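Side-chain contact in uncharacterized protein (PDB 3D3Y), which is of unknown function but is related to the M16 metallopeptidases and probably binds a metal ion: residues Asp102-Ala107 with Glu211-Pro216. Sequence-based numbering, arbitrary orientation.
Sequences DSQVLA and EAELVP
Leu106 and Leu214 make the apolar part of this contact, between the first turns of helices 105-118 and 211-219. Their side chains cross at about a right angle and touch through one methyl each, CD2 of Leu106 lying 4.1 Å from CD2 of Leu214. Val209 packs against both leucines, while Leu217 also touches Leu106.

The polar part illustrates how a carboxylate can reach the amino end of a neighbouring helix through water. Glu213 has CG anti to the backbone N (chi1 -178°) and runs extended from there, which carries the carboxylate across to the start of helix 105-118. A water accepts a hydrogen bond from Leu106 N (3.1 Å) and lies 3.2 Å from Glu213 OE1, to which it can donate. The carboxylate thus sits off the N-terminal end of that helix, where the helix dipole would probably favour its negative charge. Its other oxygen, OE2, lies 3.4 Å from Leu106 CD1, a polar atom against a methyl group. Gln104, the N-cap residue, bends at chi2; its OE1 is merely a neighbour of Glu213 OE1 at 4.0 Å, and no direct hydrogen bond joins the segments.

Two helix starts thus pack together beside the mixed sheet of an M16-like alpha+beta domain, Leu106 resting on Ile94 of strand 85-95.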
loop_
_atom_site.group_PDB
_atom_site.type_symbol
_atom_site.label_atom_id
_atom_site.label_comp_id
_atom_site.label_asym_id
_atom_site.label_seq_id
_atom_site.Cartn_x
_atom_site.Cartn_y
_atom_site.Cartn_z
ATOM N N ASP A 102 -29.449 -1.303 24.107
ATOM C CA ASP A 102 -30.144 -0.073 23.739
ATOM C C ASP A 102 -29.131 0.781 23.042
ATOM O O ASP A 102 -28.377 1.511 23.681
ATOM C CB ASP A 102 -30.720 0.656 24.959
ATOM C CG ASP A 102 -31.667 -0.204 25.766
ATOM O OD1 ASP A 102 -32.832 -0.435 25.337
ATOM O OD2 ASP A 102 -31.233 -0.637 26.857
ATOM N N SER A 103 -29.093 0.651 21.724
ATOM C CA SER A 103 -28.021 1.226 20.928
ATOM C C SER A 103 -28.545 1.817 19.628
ATOM O O SER A 103 -29.621 1.448 19.132
ATOM C CB SER A 103 -26.966 0.150 20.615
ATOM O OG SER A 103 -27.496 -0.846 19.743
ATOM N N GLN A 104 -27.784 2.762 19.102
ATOM C CA GLN A 104 -28.006 3.296 17.765
ATOM C C GLN A 104 -26.634 3.382 17.116
ATOM O O GLN A 104 -26.196 4.456 16.713
ATOM C CB GLN A 104 -28.652 4.676 17.817
ATOM C CG GLN A 104 -30.140 4.664 18.062
ATOM C CD GLN A 104 -30.886 3.777 17.086
ATOM O OE1 GLN A 104 -30.511 3.665 15.912
ATOM N NE2 GLN A 104 -31.943 3.129 17.568
ATOM N N VAL A 105 -25.970 2.232 17.024
ATOM C CA VAL A 105 -24.531 2.203 16.784
ATOM C C VAL A 105 -24.096 2.935 15.508
ATOM O O VAL A 105 -23.064 3.600 15.492
ATOM C CB VAL A 105 -23.953 0.757 16.826
ATOM C CG1 VAL A 105 -24.277 0.005 15.524
ATOM C CG2 VAL A 105 -22.427 0.805 17.065
ATOM N N LEU A 106 -24.887 2.831 14.444
ATOM C CA LEU A 106 -24.525 3.444 13.187
ATOM C C LEU A 106 -24.565 4.955 13.308
ATOM O O LEU A 106 -23.599 5.629 12.933
ATOM C CB LEU A 106 -25.430 2.955 12.059
ATOM C CG LEU A 106 -25.210 1.498 11.638
ATOM C CD1 LEU A 106 -26.340 1.049 10.717
ATOM C CD2 LEU A 106 -23.848 1.331 10.986
ATOM N N ALA A 107 -25.651 5.473 13.881
ATOM C CA ALA A 107 -25.764 6.912 14.132
ATOM C C ALA A 107 -24.636 7.428 15.023
ATOM O O ALA A 107 -24.067 8.493 14.770
ATOM C CB ALA A 107 -27.131 7.273 14.711
ATOM N N GLU A 211 -28.988 0.533 3.075
ATOM C CA GLU A 211 -28.771 1.851 2.488
ATOM C C GLU A 211 -29.689 2.922 3.083
ATOM O O GLU A 211 -29.226 4.015 3.422
ATOM C CB GLU A 211 -28.969 1.790 0.969
ATOM C CG GLU A 211 -28.586 3.081 0.277
ATOM C CD GLU A 211 -28.472 2.959 -1.214
ATOM O OE1 GLU A 211 -29.504 2.699 -1.855
ATOM O OE2 GLU A 211 -27.349 3.150 -1.743
ATOM N N ALA A 212 -30.977 2.601 3.202
ATOM C CA ALA A 212 -31.970 3.551 3.692
ATOM C C ALA A 212 -31.621 4.205 5.039
ATOM O O ALA A 212 -31.790 5.415 5.189
ATOM C CB ALA A 212 -33.359 2.915 3.734
ATOM N N GLU A 213 -31.145 3.429 6.011
ATOM C CA GLU A 213 -30.705 4.033 7.274
ATOM C C GLU A 213 -29.463 4.908 7.102
ATOM O O GLU A 213 -29.400 6.008 7.660
ATOM C CB GLU A 213 -30.448 2.994 8.373
ATOM C CG GLU A 213 -30.035 3.662 9.714
ATOM C CD GLU A 213 -29.832 2.693 10.868
ATOM O OE1 GLU A 213 -29.807 3.171 12.038
ATOM O OE2 GLU A 213 -29.695 1.464 10.613
ATOM N N LEU A 214 -28.489 4.429 6.324
ATOM C CA LEU A 214 -27.165 5.070 6.261
ATOM C C LEU A 214 -27.121 6.398 5.502
ATOM O O LEU A 214 -26.368 7.302 5.860
ATOM C CB LEU A 214 -26.130 4.104 5.670
ATOM C CG LEU A 214 -25.620 3.040 6.655
ATOM C CD1 LEU A 214 -24.991 1.864 5.924
ATOM C CD2 LEU A 214 -24.618 3.663 7.646
ATOM N N VAL A 215 -27.910 6.522 4.442
ATOM C CA VAL A 215 -27.814 7.715 3.625
ATOM C C VAL A 215 -28.097 8.971 4.456
ATOM O O VAL A 215 -27.300 9.895 4.426
ATOM C CB VAL A 215 -28.656 7.616 2.312
ATOM C CG1 VAL A 215 -28.654 8.927 1.573
ATOM C CG2 VAL A 215 -28.046 6.550 1.423
ATOM N N PRO A 216 -29.217 9.004 5.210
ATOM C CA PRO A 216 -29.463 10.172 6.076
ATOM C C PRO A 216 -28.315 10.441 7.055
ATOM O O PRO A 216 -27.895 11.596 7.196
ATOM C CB PRO A 216 -30.729 9.790 6.844
ATOM C CG PRO A 216 -31.397 8.760 6.004
ATOM C CD PRO A 216 -30.315 8.021 5.281
HETATM O O HOH W 1 -27.964 2.317 14.479
#